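Local coordinates for surface protein VspA (Borrelia turicatae, PDB 1YJG) that is an antigenically variable outer-membrane lipoprotein, here its helical core, probably switched with related surface proteins to evade the host immune response, at residues A[19-24]-A[133-138]; A[32-37]-A[41-46]; A[53-58]-A[95-100]. All coordinates share one frame; numbering follows the deposited sequence.

Contact 1: residues A[19-24]-A[133-138]; sequences TLVKSI and IKLNTA
V21 and K22 meet L135 and N136 where helix 2-28 packs against helix 129-155 in the helical bundle of VspA. The two short segments run roughly antiparallel, 145° between their directions, and their axes come within 10.1 Å. V21 and N136 lie nearest each other in backbone terms.

The apolar part is small. V21 points toward the other helix and spreads its two methyls over different partners. CG2 of V21 lies 3.9 Å from CG of L135. CG1 of V21 lies over the flat face of the N136 amide, 3.6 Å from ND2 of N136. This follows from the torsion of V21: CG1 is anti to the backbone N (chi1 169°), and CG2 is beside it. L135 also reaches V85, A88 and S89 of helix 76-98, and I139 touches V21.

The polar part is a grip on the amide of N136, which is buried. The chain of K22 bends at CB-CG and then runs out straight, bringing NZ to 2.9 Å from OD1 of N136. The ammonium lies in the carbonyl plane, on a lone pair, with a C=O...N angle of 134°. NZ of K22 also makes a salt bridge to D140, so the charge has a second partner one turn along. The other end of the amide bonds back to L132 O, which helps fix its rotation.

A water completes the link. It donates to O of V21 at 2.7 Å and accepts from ND2 of N136 at 2.8 Å.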
ATOM      1  N   THR A  19      -4.803  -2.422  -4.231  1.00 10.95           N
ATOM      2  CA  THR A  19      -4.214  -2.581  -2.907  1.00 13.61           C
ATOM      3  C   THR A  19      -3.699  -1.234  -2.384  1.00 13.13           C
ATOM      4  O   THR A  19      -3.998  -0.864  -1.247  1.00 10.22           O
ATOM      5  CB  THR A  19      -3.095  -3.604  -2.942  1.00 13.01           C
ATOM      6  OG1 THR A  19      -3.663  -4.924  -3.047  1.00 16.50           O
ATOM      7  CG2 THR A  19      -2.318  -3.608  -1.625  1.00  9.92           C
ATOM      8  N   LEU A  20      -2.943  -0.508  -3.210  1.00  8.93           N
ATOM      9  CA  LEU A  20      -2.420   0.795  -2.804  1.00 11.00           C
ATOM     10  C   LEU A  20      -3.542   1.754  -2.345  1.00 13.16           C
ATOM     11  O   LEU A  20      -3.368   2.488  -1.377  1.00 10.15           O
ATOM     12  CB  LEU A  20      -1.639   1.446  -3.936  1.00 12.59           C
ATOM     13  CG  LEU A  20      -0.289   0.813  -4.296  1.00 13.81           C
ATOM     14  CD1 LEU A  20       0.360   1.603  -5.405  1.00 14.89           C
ATOM     15  CD2 LEU A  20       0.641   0.755  -3.087  1.00 14.70           C
ATOM     16  N   VAL A  21      -4.671   1.739  -3.050  1.00  8.32           N
ATOM     17  CA  VAL A  21      -5.806   2.590  -2.735  1.00 12.39           C
ATOM     18  C   VAL A  21      -6.391   2.208  -1.364  1.00 11.62           C
ATOM     19  O   VAL A  21      -6.640   3.075  -0.528  1.00 11.51           O
ATOM     20  CB  VAL A  21      -6.880   2.539  -3.856  1.00  9.83           C
ATOM     21  CG1 VAL A  21      -8.183   3.206  -3.421  1.00  9.20           C
ATOM     22  CG2 VAL A  21      -6.352   3.198  -5.119  1.00  7.25           C
ATOM     23  N   LYS A  22      -6.561   0.909  -1.142  1.00 11.38           N
ATOM     24  CA  LYS A  22      -7.081   0.389   0.108  1.00 11.09           C
ATOM     25  C   LYS A  22      -6.088   0.619   1.249  1.00 11.55           C
ATOM     26  O   LYS A  22      -6.503   0.734   2.420  1.00 12.03           O
ATOM     27  CB  LYS A  22      -7.377  -1.108  -0.001  1.00 10.62           C
ATOM     28  CG  LYS A  22      -8.408  -1.511  -1.067  1.00 13.21           C
ATOM     29  CD  LYS A  22      -9.730  -0.760  -0.934  1.00 13.90           C
ATOM     30  CE  LYS A  22     -10.652  -1.140  -2.083  1.00 15.42           C
ATOM     31  NZ  LYS A  22     -11.925  -0.398  -2.060  1.00 11.58           N
ATOM     32  N   SER A  23      -4.798   0.696   0.910  1.00  5.97           N
ATOM     33  CA  SER A  23      -3.729   0.907   1.891  1.00  5.56           C
ATOM     34  C   SER A  23      -3.913   2.235   2.588  1.00  7.67           C
ATOM     35  O   SER A  23      -3.455   2.402   3.711  1.00 10.71           O
ATOM     36  CB  SER A  23      -2.322   0.796   1.261  1.00  6.91           C
ATOM     37  OG  SER A  23      -1.852   2.000   0.664  1.00  3.12           O
ATOM     38  N   ILE A  24      -4.582   3.176   1.921  1.00  9.21           N
ATOM     39  CA  ILE A  24      -4.845   4.490   2.507  1.00 10.36           C
ATOM     40  C   ILE A  24      -5.760   4.321   3.750  1.00 11.98           C
ATOM     41  O   ILE A  24      -5.709   5.135   4.656  1.00 10.08           O
ATOM     42  CB  ILE A  24      -5.461   5.470   1.479  1.00 10.45           C
ATOM     43  CG1 ILE A  24      -4.648   5.515   0.172  1.00 11.47           C
ATOM     44  CG2 ILE A  24      -5.575   6.871   2.084  1.00 11.98           C
ATOM     45  CD1 ILE A  24      -3.163   5.828   0.330  1.00 12.05           C
ATOM     46  N   ILE A 133     -12.927   8.535  -1.982  1.00 11.92           N
ATOM     47  CA  ILE A 133     -14.088   7.648  -2.007  1.00 13.59           C
ATOM     48  C   ILE A 133     -14.387   7.273  -3.454  1.00 14.02           C
ATOM     49  O   ILE A 133     -14.651   6.113  -3.758  1.00  8.89           O
ATOM     50  CB  ILE A 133     -15.330   8.320  -1.368  1.00 13.87           C
ATOM     51  CG1 ILE A 133     -15.251   8.232   0.156  1.00 13.79           C
ATOM     52  CG2 ILE A 133     -16.642   7.678  -1.876  1.00 14.80           C
ATOM     53  CD1 ILE A 133     -16.304   9.086   0.885  1.00 11.76           C
ATOM     54  N   LYS A 134     -14.366   8.274  -4.338  1.00 16.68           N
ATOM     55  CA  LYS A 134     -14.624   8.060  -5.764  1.00 17.47           C
ATOM     56  C   LYS A 134     -13.525   7.181  -6.362  1.00 15.05           C
ATOM     57  O   LYS A 134     -13.783   6.353  -7.223  1.00 13.17           O
ATOM     58  CB  LYS A 134     -14.717   9.399  -6.523  1.00 19.13           C
ATOM     59  CG  LYS A 134     -15.843  10.314  -6.003  1.00 23.63           C
ATOM     60  CD  LYS A 134     -16.164  11.500  -6.931  1.00 26.34           C
ATOM     61  CE  LYS A 134     -17.516  12.148  -6.590  1.00 27.29           C
ATOM     62  NZ  LYS A 134     -17.369  13.576  -6.162  1.00 29.11           N
ATOM     63  N   LEU A 135     -12.300   7.349  -5.874  1.00 14.28           N
ATOM     64  CA  LEU A 135     -11.164   6.571  -6.352  1.00 10.76           C
ATOM     65  C   LEU A 135     -11.356   5.104  -5.996  1.00 12.76           C
ATOM     66  O   LEU A 135     -10.980   4.219  -6.774  1.00  8.75           O
ATOM     67  CB  LEU A 135      -9.879   7.095  -5.719  1.00 13.02           C
ATOM     68  CG  LEU A 135      -8.561   6.366  -5.937  1.00  9.95           C
ATOM     69  CD1 LEU A 135      -8.271   6.187  -7.408  1.00 12.43           C
ATOM     70  CD2 LEU A 135      -7.430   7.142  -5.253  1.00  8.76           C
ATOM     71  N   ASN A 136     -11.927   4.862  -4.810  1.00 11.97           N
ATOM     72  CA  ASN A 136     -12.197   3.514  -4.318  1.00 12.58           C
ATOM     73  C   ASN A 136     -13.286   2.862  -5.168  1.00 13.41           C
ATOM     74  O   ASN A 136     -13.184   1.709  -5.563  1.00 11.94           O
ATOM     75  CB  ASN A 136     -12.634   3.540  -2.843  1.00 11.15           C
ATOM     76  CG  ASN A 136     -11.461   3.398  -1.870  1.00 13.89           C
ATOM     77  OD1 ASN A 136     -11.105   2.291  -1.474  1.00 15.81           O
ATOM     78  ND2 ASN A 136     -10.872   4.524  -1.470  1.00 11.29           N
ATOM     79  N   THR A 137     -14.347   3.610  -5.425  1.00 16.79           N
ATOM     80  CA  THR A 137     -15.458   3.121  -6.232  1.00 14.40           C
ATOM     81  C   THR A 137     -14.959   2.744  -7.619  1.00 10.08           C
ATOM     82  O   THR A 137     -15.304   1.694  -8.153  1.00 12.41           O
ATOM     83  CB  THR A 137     -16.520   4.226  -6.382  1.00 10.42           C
ATOM     84  OG1 THR A 137     -17.213   4.410  -5.141  1.00 17.89           O
ATOM     85  CG2 THR A 137     -17.614   3.829  -7.371  1.00 13.71           C
ATOM     86  N   ALA A 138     -14.142   3.620  -8.191  1.00 10.27           N
ATOM     87  CA  ALA A 138     -13.592   3.429  -9.524  1.00  9.02           C
ATOM     88  C   ALA A 138     -12.660   2.236  -9.651  1.00 12.68           C
ATOM     89  O   ALA A 138     -12.719   1.501 -10.641  1.00 14.30           O
ATOM     90  CB  ALA A 138     -12.880   4.702  -9.963  1.00  8.91           C
TER
HETATM   91  O   HOH W   1      -8.835   4.268   0.400  1.00 26.33           O

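Contact 2: residues A[32-37]-A[41-46]; sequences GKKIGA and ETDADK
A beta hairpin at the surface joins strand 33-36 to strand 39-42, and this contact is its antiparallel ladder. K34 and E41 form a hydrogen-bonded pair. N of K34 is 2.9 Å from O of E41, and the return bond from N of E41 to O of K34 is nearly linear at 173°. K33 and T42 follow as a non-hydrogen-bonded pair with diverging side chains. Next, N of D43 donates to O of G32 at 3.0 Å, from above the carbonyl plane. G32 has a positive phi of 63°, which suits glycine.

K34 and E41 share one face of the ladder, and K34 also packs on D43. CG of K34 lies between the backbone N and the carbonyl carbon (chi1 64°), which lays the chain against D43. The two side chains cross at about a right angle, CG of K34 being 3.5 Å from CB of D43. NZ of K34 stays 4.2 Å from OE1 of E41, beyond a salt bridge, so any attraction is probably a weak, longer-range one. K33 goes the other way and brings CE to 3.7 Å from OG1 of T42.

NZ of K49 and OG of S52, both of the second subunit, hydrogen-bond to O of D43 and O of K33, respectively. At the turn end E41 extends, and OE2 of E41 lies 3.4 Å from CA of G36. A water bridges that oxygen to N of A37.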
ATOM      1  N   GLY A  32      -3.449  10.529  14.445  1.00 20.61           N
ATOM      2  CA  GLY A  32      -3.463  10.814  15.870  1.00 21.29           C
ATOM      3  C   GLY A  32      -2.975   9.639  16.686  1.00 21.24           C
ATOM      4  O   GLY A  32      -3.507   9.367  17.758  1.00 24.30           O
ATOM      5  N   LYS A  33      -1.985   8.929  16.149  1.00 19.64           N
ATOM      6  CA  LYS A  33      -1.398   7.771  16.803  1.00 21.66           C
ATOM      7  C   LYS A  33       0.121   7.761  16.648  1.00 20.61           C
ATOM      8  O   LYS A  33       0.668   8.099  15.588  1.00 18.93           O
ATOM      9  CB  LYS A  33      -1.952   6.455  16.230  1.00 25.97           C
ATOM     10  CG  LYS A  33      -3.466   6.267  16.335  1.00 28.32           C
ATOM     11  CD  LYS A  33      -3.866   5.691  17.675  1.00 31.47           C
ATOM     12  CE  LYS A  33      -5.377   5.600  17.828  1.00 31.85           C
ATOM     13  NZ  LYS A  33      -5.893   4.364  17.181  1.00 35.55           N
ATOM     14  N   LYS A  34       0.792   7.372  17.724  1.00 19.03           N
ATOM     15  CA  LYS A  34       2.240   7.272  17.757  1.00 19.55           C
ATOM     16  C   LYS A  34       2.584   5.799  17.926  1.00 17.82           C
ATOM     17  O   LYS A  34       1.737   5.009  18.342  1.00 13.51           O
ATOM     18  CB  LYS A  34       2.808   8.074  18.929  1.00 22.22           C
ATOM     19  CG  LYS A  34       2.410   7.568  20.334  1.00 23.85           C
ATOM     20  CD  LYS A  34       3.141   8.338  21.431  1.00 24.79           C
ATOM     21  CE  LYS A  34       3.131   7.595  22.756  1.00 26.44           C
ATOM     22  NZ  LYS A  34       2.958   8.506  23.928  1.00 27.62           N
ATOM     23  N   ILE A  35       3.809   5.418  17.586  1.00 19.00           N
ATOM     24  CA  ILE A  35       4.208   4.032  17.754  1.00 18.48           C
ATOM     25  C   ILE A  35       4.613   3.921  19.221  1.00 21.25           C
ATOM     26  O   ILE A  35       5.610   4.512  19.637  1.00 20.26           O
ATOM     27  CB  ILE A  35       5.359   3.649  16.820  1.00 12.68           C
ATOM     28  CG1 ILE A  35       4.869   3.623  15.371  1.00  9.14           C
ATOM     29  CG2 ILE A  35       5.930   2.289  17.217  1.00 11.05           C
ATOM     30  CD1 ILE A  35       5.996   3.562  14.359  1.00 12.45           C
ATOM     31  N   GLY A  36       3.787   3.217  19.995  1.00 23.29           N
ATOM     32  CA  GLY A  36       4.002   2.991  21.418  1.00 22.62           C
ATOM     33  C   GLY A  36       4.696   1.666  21.666  1.00 22.39           C
ATOM     34  O   GLY A  36       5.001   0.934  20.716  1.00 19.31           O
ATOM     35  N   ALA A  37       4.925   1.352  22.941  1.00 22.25           N
ATOM     36  CA  ALA A  37       5.595   0.112  23.346  1.00 23.24           C
ATOM     37  C   ALA A  37       4.793  -1.143  23.036  1.00 24.30           C
ATOM     38  O   ALA A  37       5.365  -2.225  22.904  1.00 22.39           O
ATOM     39  CB  ALA A  37       5.914   0.151  24.844  1.00 23.71           C
ATOM     40  N   GLU A  41      -0.601   3.900  19.751  1.00 29.13           N
ATOM     41  CA  GLU A  41      -1.194   4.543  20.915  1.00 31.12           C
ATOM     42  C   GLU A  41      -1.718   5.913  20.544  1.00 29.90           C
ATOM     43  O   GLU A  41      -1.168   6.568  19.674  1.00 29.00           O
ATOM     44  CB  GLU A  41      -0.115   4.758  21.964  1.00 31.69           C
ATOM     45  CG  GLU A  41      -0.002   3.682  23.011  1.00 34.07           C
ATOM     46  CD  GLU A  41       0.992   4.090  24.066  1.00 35.84           C
ATOM     47  OE1 GLU A  41       0.725   5.102  24.749  1.00 36.08           O
ATOM     48  OE2 GLU A  41       2.045   3.429  24.186  1.00 37.90           O
ATOM     49  N   THR A  42      -2.753   6.366  21.237  1.00 30.53           N
ATOM     50  CA  THR A  42      -3.319   7.676  20.967  1.00 32.27           C
ATOM     51  C   THR A  42      -2.320   8.773  21.340  1.00 32.33           C
ATOM     52  O   THR A  42      -1.794   8.790  22.446  1.00 33.34           O
ATOM     53  CB  THR A  42      -4.621   7.858  21.746  1.00 33.60           C
ATOM     54  OG1 THR A  42      -5.588   6.892  21.309  1.00 34.40           O
ATOM     55  CG2 THR A  42      -5.277   9.209  21.446  1.00 33.55           C
ATOM     56  N   ASP A  43      -2.056   9.652  20.377  1.00 31.63           N
ATOM     57  CA  ASP A  43      -1.150  10.793  20.500  1.00 30.50           C
ATOM     58  C   ASP A  43      -1.614  11.741  19.385  1.00 29.14           C
ATOM     59  O   ASP A  43      -1.069  11.756  18.284  1.00 29.66           O
ATOM     60  CB  ASP A  43       0.303  10.360  20.336  1.00 31.21           C
ATOM     61  CG  ASP A  43       1.284  11.471  20.655  1.00 33.94           C
ATOM     62  OD1 ASP A  43       2.226  11.684  19.866  1.00 34.94           O
ATOM     63  OD2 ASP A  43       1.200  12.186  21.677  1.00 38.56           O
ATOM     64  N   ALA A  44      -2.664  12.495  19.692  1.00 26.59           N
ATOM     65  CA  ALA A  44      -3.313  13.436  18.771  1.00 26.81           C
ATOM     66  C   ALA A  44      -2.514  14.494  17.997  1.00 25.00           C
ATOM     67  O   ALA A  44      -1.472  14.983  18.427  1.00 22.12           O
ATOM     68  CB  ALA A  44      -4.472  14.124  19.501  1.00 24.92           C
ATOM     69  N   ASP A  45      -3.093  14.839  16.846  1.00 23.53           N
ATOM     70  CA  ASP A  45      -2.603  15.840  15.898  1.00 20.78           C
ATOM     71  C   ASP A  45      -1.212  15.622  15.280  1.00 19.84           C
ATOM     72  O   ASP A  45      -0.698  14.508  15.282  1.00 19.34           O
ATOM     73  CB  ASP A  45      -2.759  17.223  16.531  1.00 22.22           C
ATOM     74  CG  ASP A  45      -4.108  17.391  17.226  1.00 21.64           C
ATOM     75  OD1 ASP A  45      -5.102  16.770  16.792  1.00 21.09           O
ATOM     76  OD2 ASP A  45      -4.273  18.119  18.217  1.00 22.76           O
ATOM     77  N   LYS A  46      -0.643  16.678  14.702  1.00 19.88           N
ATOM     78  CA  LYS A  46       0.672  16.623  14.059  1.00 25.05           C
ATOM     79  C   LYS A  46       0.676  15.547  12.952  1.00 22.33           C
ATOM     80  O   LYS A  46       1.650  14.808  12.786  1.00 21.52           O
ATOM     81  CB  LYS A  46       1.789  16.360  15.084  1.00 27.38           C
ATOM     82  CG  LYS A  46       1.697  17.180  16.376  1.00 31.17           C
ATOM     83  CD  LYS A  46       1.776  16.264  17.600  1.00 33.39           C
ATOM     84  CE  LYS A  46       1.727  17.042  18.913  1.00 36.81           C
ATOM     85  NZ  LYS A  46       3.057  17.086  19.602  1.00 37.36           N
TER
HETATM   86  O   HOH W   2       4.840   3.789  24.931  1.00 31.55           O

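Contact 3: residues A[53-58]-A[95-100]; sequences GAYSVI and KAKSKT
Y55 of helix 48-69 reaches across to A96 and K97, near the end of helix 76-98, in the helical bundle. The contact is small, 125 Å² in all, and from segment 53-58 Y55 alone makes it. The closest CA atoms, those of Y55 and A96, are still 7.8 Å apart, so the ring spans the gap between the helices.

The buried part is at the ring edge. Y55 points toward the other segment, and its CG is anti to the backbone N (chi1 -176°), which sends the ring outward to the second helix. The methyl of A96 meets the ring at its edge and in its plane, with CB of A96 3.9 Å from CD1 of Y55. A96 is buried here, as is Y55. This is plain apolar contact.

The solvent side is at the phenol end, but the fit there is close. K97, partly exposed, crosses the tyrosine at about a right angle and presses its aliphatic chain on the hydroxyl. CG and CD of K97 each lie 3.4 Å from OH of Y55. The chain then bends at chi3 (-70°), and NZ of K97 ends 4.2 Å from OH of Y55. The lysine thus meets the hydroxyl with its methylenes. Beyond it the helix ends: K99 is the first residue to leave helical geometry, and S98 OG bonds back to O of K95 at 2.7 Å.

Around this pair, L93 of helix 76-98 also touches Y55. G39 of the second subunit packs on both Y55 and K97, so the start of strand 39-42 of that subunit lies against them. On other sides of helix 48-69, A54 meets L27 and V57 meets S23 and I24, all of helix 2-28.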
ATOM      1  N   GLY A  53       2.490  11.018   3.165  1.00 13.02           N
ATOM      2  CA  GLY A  53       2.669   9.618   2.815  1.00 13.93           C
ATOM      3  C   GLY A  53       1.546   9.126   1.917  1.00 12.14           C
ATOM      4  O   GLY A  53       1.787   8.467   0.907  1.00 11.55           O
ATOM      5  N   ALA A  54       0.317   9.451   2.301  1.00 11.26           N
ATOM      6  CA  ALA A  54      -0.881   9.087   1.547  1.00 10.43           C
ATOM      7  C   ALA A  54      -0.799   9.733   0.174  1.00 12.70           C
ATOM      8  O   ALA A  54      -1.082   9.103  -0.837  1.00 15.65           O
ATOM      9  CB  ALA A  54      -2.121   9.572   2.262  1.00  5.94           C
ATOM     10  N   TYR A  55      -0.389  10.996   0.151  1.00 12.34           N
ATOM     11  CA  TYR A  55      -0.243  11.735  -1.090  1.00 10.70           C
ATOM     12  C   TYR A  55       0.745  11.013  -2.020  1.00 10.87           C
ATOM     13  O   TYR A  55       0.502  10.930  -3.214  1.00  9.15           O
ATOM     14  CB  TYR A  55       0.243  13.160  -0.805  1.00  9.33           C
ATOM     15  CG  TYR A  55       0.330  14.018  -2.035  1.00 10.08           C
ATOM     16  CD1 TYR A  55      -0.723  14.837  -2.406  1.00 12.15           C
ATOM     17  CD2 TYR A  55       1.458  13.991  -2.846  1.00 13.50           C
ATOM     18  CE1 TYR A  55      -0.654  15.609  -3.545  1.00 14.42           C
ATOM     19  CE2 TYR A  55       1.538  14.771  -3.989  1.00 14.10           C
ATOM     20  CZ  TYR A  55       0.478  15.571  -4.334  1.00 10.83           C
ATOM     21  OH  TYR A  55       0.544  16.341  -5.465  1.00 14.22           O
ATOM     22  N   SER A  56       1.848  10.503  -1.463  1.00 12.28           N
ATOM     23  CA  SER A  56       2.885   9.799  -2.239  1.00 13.79           C
ATOM     24  C   SER A  56       2.386   8.452  -2.787  1.00 10.84           C
ATOM     25  O   SER A  56       2.742   8.056  -3.897  1.00 12.09           O
ATOM     26  CB  SER A  56       4.154   9.606  -1.397  1.00 13.17           C
ATOM     27  OG  SER A  56       5.208   9.059  -2.171  1.00  9.94           O
ATOM     28  N   VAL A  57       1.570   7.757  -2.001  1.00 10.52           N
ATOM     29  CA  VAL A  57       1.006   6.483  -2.413  1.00 12.29           C
ATOM     30  C   VAL A  57       0.027   6.746  -3.566  1.00 11.32           C
ATOM     31  O   VAL A  57       0.033   6.021  -4.535  1.00  9.76           O
ATOM     32  CB  VAL A  57       0.284   5.764  -1.243  1.00 12.51           C
ATOM     33  CG1 VAL A  57      -0.549   4.596  -1.748  1.00 11.64           C
ATOM     34  CG2 VAL A  57       1.297   5.274  -0.213  1.00 14.68           C
ATOM     35  N   ILE A  58      -0.798   7.787  -3.465  1.00 14.36           N
ATOM     36  CA  ILE A  58      -1.758   8.092  -4.533  1.00 15.93           C
ATOM     37  C   ILE A  58      -1.040   8.602  -5.780  1.00 15.17           C
ATOM     38  O   ILE A  58      -1.563   8.451  -6.871  1.00 12.60           O
ATOM     39  CB  ILE A  58      -2.891   9.047  -4.059  1.00 15.09           C
ATOM     40  CG1 ILE A  58      -3.677   8.410  -2.915  1.00 14.10           C
ATOM     41  CG2 ILE A  58      -3.863   9.358  -5.196  1.00 14.98           C
ATOM     42  CD1 ILE A  58      -4.195   7.017  -3.196  1.00 18.54           C
ATOM     43  N   LYS A  95      -6.697  18.361  -5.376  1.00 14.59           N
ATOM     44  CA  LYS A  95      -7.434  18.860  -4.224  1.00 15.30           C
ATOM     45  C   LYS A  95      -6.517  19.013  -3.006  1.00 13.66           C
ATOM     46  O   LYS A  95      -6.554  20.029  -2.311  1.00 14.28           O
ATOM     47  CB  LYS A  95      -8.630  17.934  -3.919  1.00 14.52           C
ATOM     48  CG  LYS A  95      -9.382  18.240  -2.621  1.00 17.89           C
ATOM     49  CD  LYS A  95      -9.819  19.712  -2.486  1.00 20.29           C
ATOM     50  CE  LYS A  95     -10.917  20.100  -3.475  1.00 23.21           C
ATOM     51  NZ  LYS A  95     -12.253  19.574  -3.087  1.00 24.00           N
ATOM     52  N   ALA A  96      -5.685  18.014  -2.758  1.00 13.71           N
ATOM     53  CA  ALA A  96      -4.775  18.055  -1.618  1.00 15.77           C
ATOM     54  C   ALA A  96      -3.802  19.235  -1.744  1.00 17.07           C
ATOM     55  O   ALA A  96      -3.589  19.992  -0.785  1.00 15.89           O
ATOM     56  CB  ALA A  96      -4.031  16.747  -1.497  1.00 13.51           C
ATOM     57  N   LYS A  97      -3.236  19.398  -2.935  1.00 17.42           N
ATOM     58  CA  LYS A  97      -2.293  20.482  -3.212  1.00 19.15           C
ATOM     59  C   LYS A  97      -2.951  21.834  -2.962  1.00 19.68           C
ATOM     60  O   LYS A  97      -2.323  22.742  -2.415  1.00 21.16           O
ATOM     61  CB  LYS A  97      -1.788  20.419  -4.656  1.00 18.04           C
ATOM     62  CG  LYS A  97      -0.675  19.412  -4.893  1.00 19.51           C
ATOM     63  CD  LYS A  97      -0.081  19.537  -6.309  1.00 18.78           C
ATOM     64  CE  LYS A  97      -1.049  19.074  -7.389  1.00 17.76           C
ATOM     65  NZ  LYS A  97      -0.365  18.816  -8.690  1.00 15.14           N
ATOM     66  N   SER A  98      -4.220  21.951  -3.349  1.00 22.51           N
ATOM     67  CA  SER A  98      -4.986  23.188  -3.171  1.00 23.05           C
ATOM     68  C   SER A  98      -5.280  23.460  -1.699  1.00 21.11           C
ATOM     69  O   SER A  98      -5.572  24.597  -1.318  1.00 18.38           O
ATOM     70  CB  SER A  98      -6.305  23.118  -3.949  1.00 23.54           C
ATOM     71  OG  SER A  98      -7.295  22.432  -3.205  1.00 27.14           O
ATOM     72  N   LYS A  99      -5.240  22.399  -0.890  1.00 20.58           N
ATOM     73  CA  LYS A  99      -5.486  22.480   0.549  1.00 18.47           C
ATOM     74  C   LYS A  99      -4.168  22.431   1.334  1.00 17.02           C
ATOM     75  O   LYS A  99      -4.148  22.031   2.489  1.00 15.39           O
ATOM     76  CB  LYS A  99      -6.428  21.355   0.996  1.00 15.79           C
ATOM     77  CG  LYS A  99      -7.835  21.460   0.414  1.00 17.89           C
ATOM     78  CD  LYS A  99      -8.654  22.553   1.104  1.00 17.60           C
ATOM     79  CE  LYS A  99      -9.963  22.844   0.375  1.00 16.68           C
ATOM     80  NZ  LYS A  99     -10.784  23.791   1.174  1.00 17.30           N
ATOM     81  N   THR A 100      -3.078  22.865   0.706  1.00 16.77           N
ATOM     82  CA  THR A 100      -1.754  22.873   1.341  1.00 18.92           C
ATOM     83  C   THR A 100      -1.687  23.642   2.661  1.00 20.92           C
ATOM     84  O   THR A 100      -0.949  23.250   3.559  1.00 21.41           O
ATOM     85  CB  THR A 100      -0.655  23.412   0.362  1.00 18.03           C
ATOM     86  OG1 THR A 100       0.599  23.500   1.046  1.00 12.27           O
ATOM     87  CG2 THR A 100      -0.909  24.860  -0.082  1.00 17.58           C
TER

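How the contacts relate
Contacts 1 and 3 are neighbours in the bundle, with centres 14 Å apart. They touch through helices 2-28 and 48-69: CG1 of V57 is 3.6 Å from CD1 of I24, and CD1 of I58 is 3.7 Å from CG1 of I24. Contact 2 stands apart at one end of the helical bundle, its centre 24 Å from that of contact 1 and 21 Å from that of contact 3. Its hairpin connects helix 2-28 to helix 48-69, so it follows one helix of contact 1 and precedes one of contact 3. All three contacts touch the second subunit. OG1 of T100 hydrogen-bonds to O of I35 of the second subunit, linking contacts 3 and 2 across the dimer.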